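Local atomic coordinates of VP24 (White spot syndrome virus, PDB entry 5HLJ), a protein that is a major envelope protein of the virus and probably serves as a structural component of the virion envelope. Residues R96-V107 against P134-L145. Residues are numbered along the deposited sequence; the frame is centred on the assembly and turned at random.
Sequences RVYNNTKRDITV and PTVLKKNRINTL
Two antiparallel strand pairings join these segments in the mixed beta sheet of VP24, where 134-145 links the edge strand 135-137 to strand 141-151: Val97 pairs with Asn143 in one, Ile105 with Leu137 in the other. Strand 96-99 runs against 141-145, and 105-107 against 135-137, at 143° and 149° between their N-to-C directions. Segment 134-145 passes from one pairing to the other through a type II turn from Lys138 to Arg141. On the face carrying Val97, Ile105 and Val107, Val107 CG2 lies 3.7 Å from Leu137 CD1, Val97 CG1 touches the same methyl, and Leu145 closes in on Val97 CG2. Beyond this apolar patch sits Asn99. With CG anti to its backbone N (chi1 176°), its amide reaches across so that ND2 donates to Leu137 O at 2.9 Å and to Arg103 O, while OD1 accepts from both Thr101 N, making an Asx turn, and Thr101 OG1; bonds at both ends of the amide fix its rotation. Asp104 holds the start of the turn: OD1 meets Lys138 NZ on its syn side in a 2.9 Å salt bridge and also accepts from Asn172 ND2, while OD2 accepts from Lys139 N nearly along its C-O axis. On the opposite face, the Arg96 guanidinium, salt-bridged through NH2 to Asp58, lays one face on Ile142 CG2, and its NH1 meets Thr144 OG1 in the guanidinium plane at 3.0 Å.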
loop_
_atom_site.group_PDB
_atom_site.type_symbol
_atom_site.label_atom_id
_atom_site.label_comp_id
_atom_site.label_asym_id
_atom_site.label_seq_id
_atom_site.Cartn_x
_atom_site.Cartn_y
_atom_site.Cartn_z
ATOM N N ARG A 96 4.923 16.685 13.962
ATOM C CA ARG A 96 6.250 16.754 14.545
ATOM C C ARG A 96 6.499 15.418 15.221
ATOM O O ARG A 96 5.673 14.941 16.008
ATOM C CB ARG A 96 6.368 17.927 15.535
ATOM C CG ARG A 96 6.052 19.309 14.922
ATOM C CD ARG A 96 7.209 19.847 14.075
ATOM N NE ARG A 96 8.368 20.201 14.905
ATOM C CZ ARG A 96 9.607 20.334 14.442
ATOM N NH1 ARG A 96 9.857 20.136 13.153
ATOM N NH2 ARG A 96 10.604 20.641 15.265
ATOM N N VAL A 97 7.619 14.795 14.891
ATOM C CA VAL A 97 7.885 13.444 15.337
ATOM C C VAL A 97 9.241 13.366 16.005
ATOM O O VAL A 97 10.272 13.600 15.375
ATOM C CB VAL A 97 7.826 12.421 14.168
ATOM C CG1 VAL A 97 8.077 10.997 14.673
ATOM C CG2 VAL A 97 6.491 12.489 13.462
ATOM N N TYR A 98 9.228 13.014 17.289
ATOM C CA TYR A 98 10.452 12.827 18.037
ATOM C C TYR A 98 10.898 11.373 17.956
ATOM O O TYR A 98 10.223 10.479 18.458
ATOM C CB TYR A 98 10.263 13.255 19.497
ATOM C CG TYR A 98 11.523 13.202 20.332
ATOM C CD1 TYR A 98 12.744 13.601 19.801
ATOM C CD2 TYR A 98 11.485 12.789 21.663
ATOM C CE1 TYR A 98 13.899 13.560 20.555
ATOM C CE2 TYR A 98 12.643 12.750 22.432
ATOM C CZ TYR A 98 13.843 13.137 21.875
ATOM O OH TYR A 98 15.001 13.105 22.628
ATOM N N ASN A 99 12.038 11.154 17.312
ATOM C CA ASN A 99 12.650 9.842 17.227
ATOM C C ASN A 99 13.707 9.696 18.310
ATOM O O ASN A 99 14.840 10.187 18.177
ATOM C CB ASN A 99 13.267 9.610 15.840
ATOM C CG ASN A 99 14.000 8.271 15.736
ATOM O OD1 ASN A 99 13.855 7.398 16.596
ATOM N ND2 ASN A 99 14.792 8.106 14.674
ATOM N N ASN A 100 13.326 9.016 19.384
ATOM C CA ASN A 100 14.238 8.769 20.488
ATOM C C ASN A 100 14.619 7.288 20.569
ATOM O O ASN A 100 14.721 6.733 21.654
ATOM C CB ASN A 100 13.617 9.233 21.811
ATOM C CG ASN A 100 14.668 9.509 22.888
ATOM O OD1 ASN A 100 15.869 9.619 22.604
ATOM N ND2 ASN A 100 14.213 9.637 24.120
ATOM N N THR A 101 14.804 6.660 19.410
ATOM C CA THR A 101 15.391 5.331 19.327
ATOM C C THR A 101 16.886 5.492 19.036
ATOM O O THR A 101 17.394 6.610 18.949
ATOM C CB THR A 101 14.723 4.449 18.231
ATOM O OG1 THR A 101 15.128 4.889 16.927
ATOM C CG2 THR A 101 13.204 4.500 18.326
ATOM N N LYS A 102 17.592 4.383 18.882
ATOM C CA LYS A 102 19.027 4.444 18.639
ATOM C C LYS A 102 19.382 4.527 17.152
ATOM O O LYS A 102 20.556 4.559 16.800
ATOM C CB LYS A 102 19.720 3.230 19.258
ATOM C CG LYS A 102 19.669 3.169 20.782
ATOM C CD LYS A 102 20.322 1.881 21.280
ATOM C CE LYS A 102 20.260 1.743 22.799
ATOM N NZ LYS A 102 20.827 0.434 23.262
ATOM N N ARG A 103 18.383 4.568 16.274
ATOM C CA ARG A 103 18.677 4.668 14.844
ATOM C C ARG A 103 17.743 5.585 14.082
ATOM O O ARG A 103 16.607 5.812 14.483
ATOM C CB ARG A 103 18.643 3.293 14.185
ATOM C CG ARG A 103 19.949 2.558 14.283
ATOM C CD ARG A 103 19.972 1.321 13.401
ATOM N NE ARG A 103 19.651 1.568 11.996
ATOM C CZ ARG A 103 19.910 0.692 11.027
ATOM N NH1 ARG A 103 20.482 -0.465 11.323
ATOM N NH2 ARG A 103 19.611 0.964 9.764
ATOM N N ASP A 104 18.257 6.113 12.981
ATOM C CA ASP A 104 17.433 6.763 11.979
ATOM C C ASP A 104 16.325 5.820 11.502
ATOM O O ASP A 104 16.533 4.609 11.385
ATOM C CB ASP A 104 18.290 7.204 10.797
ATOM C CG ASP A 104 19.155 8.419 11.119
ATOM O OD1 ASP A 104 19.949 8.821 10.241
ATOM O OD2 ASP A 104 19.015 8.999 12.220
ATOM N N ILE A 105 15.152 6.386 11.243
ATOM C CA ILE A 105 14.009 5.648 10.722
ATOM C C ILE A 105 13.512 6.307 9.448
ATOM O O ILE A 105 13.389 7.529 9.403
ATOM C CB ILE A 105 12.858 5.613 11.730
ATOM C CG1 ILE A 105 13.290 4.894 13.008
ATOM C CG2 ILE A 105 11.624 4.985 11.107
ATOM C CD1 ILE A 105 12.298 5.041 14.115
ATOM N N THR A 106 13.237 5.524 8.411
ATOM C CA THR A 106 12.587 6.076 7.228
ATOM C C THR A 106 11.098 5.719 7.250
ATOM O O THR A 106 10.719 4.565 7.497
ATOM C CB THR A 106 13.232 5.578 5.898
ATOM O OG1 THR A 106 14.630 5.911 5.874
ATOM C CG2 THR A 106 12.554 6.238 4.678
ATOM N N VAL A 107 10.250 6.715 7.039
ATOM C CA VAL A 107 8.851 6.431 6.764
ATOM C C VAL A 107 8.718 6.240 5.253
ATOM O O VAL A 107 8.837 7.191 4.492
ATOM C CB VAL A 107 7.920 7.547 7.285
ATOM C CG1 VAL A 107 6.453 7.153 7.109
ATOM C CG2 VAL A 107 8.205 7.805 8.758
ATOM N N PRO A 134 8.816 9.822 0.774
ATOM C CA PRO A 134 9.546 9.151 1.860
ATOM C C PRO A 134 10.337 10.148 2.705
ATOM O O PRO A 134 10.954 11.045 2.155
ATOM C CB PRO A 134 10.482 8.187 1.122
ATOM C CG PRO A 134 9.757 7.905 -0.174
ATOM C CD PRO A 134 9.057 9.187 -0.534
ATOM N N THR A 135 10.287 9.984 4.023
ATOM C CA THR A 135 10.803 10.961 4.968
ATOM C C THR A 135 11.657 10.308 6.032
ATOM O O THR A 135 11.198 9.381 6.710
ATOM C CB THR A 135 9.666 11.694 5.687
ATOM O OG1 THR A 135 8.836 12.366 4.732
ATOM C CG2 THR A 135 10.231 12.685 6.713
ATOM N N VAL A 136 12.887 10.793 6.193
ATOM C CA VAL A 136 13.773 10.275 7.227
ATOM C C VAL A 136 13.477 10.929 8.584
ATOM O O VAL A 136 13.400 12.154 8.702
ATOM C CB VAL A 136 15.259 10.490 6.870
ATOM C CG1 VAL A 136 16.159 9.984 8.009
ATOM C CG2 VAL A 136 15.597 9.779 5.578
ATOM N N LEU A 137 13.276 10.104 9.605
ATOM C CA LEU A 137 13.188 10.619 10.963
ATOM C C LEU A 137 14.572 10.453 11.614
ATOM O O LEU A 137 14.961 9.357 12.021
ATOM C CB LEU A 137 12.097 9.897 11.762
ATOM C CG LEU A 137 10.723 9.733 11.086
ATOM C CD1 LEU A 137 9.789 8.812 11.901
ATOM C CD2 LEU A 137 10.054 11.066 10.857
ATOM N N LYS A 138 15.333 11.537 11.659
ATOM C CA LYS A 138 16.665 11.498 12.258
ATOM C C LYS A 138 16.540 11.228 13.763
ATOM O O LYS A 138 15.639 11.753 14.421
ATOM C CB LYS A 138 17.402 12.812 11.997
ATOM C CG LYS A 138 17.562 13.152 10.528
ATOM C CD LYS A 138 18.483 12.168 9.847
ATOM C CE LYS A 138 19.922 12.357 10.319
ATOM N NZ LYS A 138 20.876 11.517 9.548
ATOM N N LYS A 139 17.415 10.387 14.296
ATOM C CA LYS A 139 17.371 10.093 15.726
ATOM C C LYS A 139 17.871 11.266 16.591
ATOM O O LYS A 139 18.742 12.026 16.178
ATOM C CB LYS A 139 18.177 8.838 16.029
ATOM C CG LYS A 139 19.664 8.967 15.801
ATOM C CD LYS A 139 20.361 7.708 16.299
ATOM C CE LYS A 139 21.869 7.859 16.231
ATOM N NZ LYS A 139 22.303 8.383 14.914
ATOM N N ASN A 140 17.295 11.385 17.787
ATOM C CA ASN A 140 17.571 12.476 18.720
ATOM C C ASN A 140 17.149 13.808 18.159
ATOM O O ASN A 140 17.669 14.854 18.552
ATOM C CB ASN A 140 19.054 12.526 19.103
ATOM C CG ASN A 140 19.453 11.367 19.979
ATOM O OD1 ASN A 140 20.336 10.580 19.630
ATOM N ND2 ASN A 140 18.781 11.239 21.121
ATOM N N ARG A 141 16.198 13.770 17.236
ATOM C CA ARG A 141 15.743 14.988 16.616
ATOM C C ARG A 141 14.234 14.980 16.516
ATOM O O ARG A 141 13.608 13.917 16.476
ATOM C CB ARG A 141 16.389 15.154 15.241
ATOM C CG ARG A 141 16.484 16.598 14.797
ATOM C CD ARG A 141 17.085 16.712 13.415
ATOM N NE ARG A 141 18.453 16.188 13.357
ATOM C CZ ARG A 141 19.172 16.136 12.237
ATOM N NH1 ARG A 141 18.645 16.592 11.101
ATOM N NH2 ARG A 141 20.410 15.640 12.255
ATOM N N ILE A 142 13.644 16.170 16.528
ATOM C CA ILE A 142 12.243 16.308 16.190
ATOM C C ILE A 142 12.163 16.598 14.691
ATOM O O ILE A 142 12.839 17.493 14.182
ATOM C CB ILE A 142 11.569 17.412 17.010
ATOM C CG1 ILE A 142 11.898 17.222 18.496
ATOM C CG2 ILE A 142 10.062 17.405 16.802
ATOM C CD1 ILE A 142 11.239 18.231 19.397
ATOM N N ASN A 143 11.353 15.817 13.987
ATOM C CA ASN A 143 11.293 15.871 12.533
ATOM C C ASN A 143 9.919 16.282 12.040
ATOM O O ASN A 143 8.906 15.943 12.652
ATOM C CB ASN A 143 11.639 14.513 11.930
ATOM C CG ASN A 143 12.937 13.943 12.457
ATOM O OD1 ASN A 143 13.992 14.089 11.828
ATOM N ND2 ASN A 143 12.867 13.262 13.608
ATOM N N THR A 144 9.877 16.993 10.925
ATOM C CA THR A 144 8.602 17.268 10.291
ATOM C C THR A 144 8.197 16.082 9.411
ATOM O O THR A 144 9.017 15.522 8.675
ATOM C CB THR A 144 8.668 18.578 9.485
ATOM O OG1 THR A 144 8.839 19.656 10.406
ATOM C CG2 THR A 144 7.374 18.816 8.708
ATOM N N LEU A 145 6.940 15.671 9.539
ATOM C CA LEU A 145 6.388 14.586 8.730
ATOM C C LEU A 145 5.066 15.039 8.157
ATOM O O LEU A 145 4.198 15.497 8.898
ATOM C CB LEU A 145 6.205 13.310 9.557
ATOM C CG LEU A 145 5.567 12.081 8.889
ATOM C CD1 LEU A 145 6.423 11.567 7.764
ATOM C CD2 LEU A 145 5.342 10.941 9.909
HETATM O O HOH W 1 17.248 14.443 21.631
#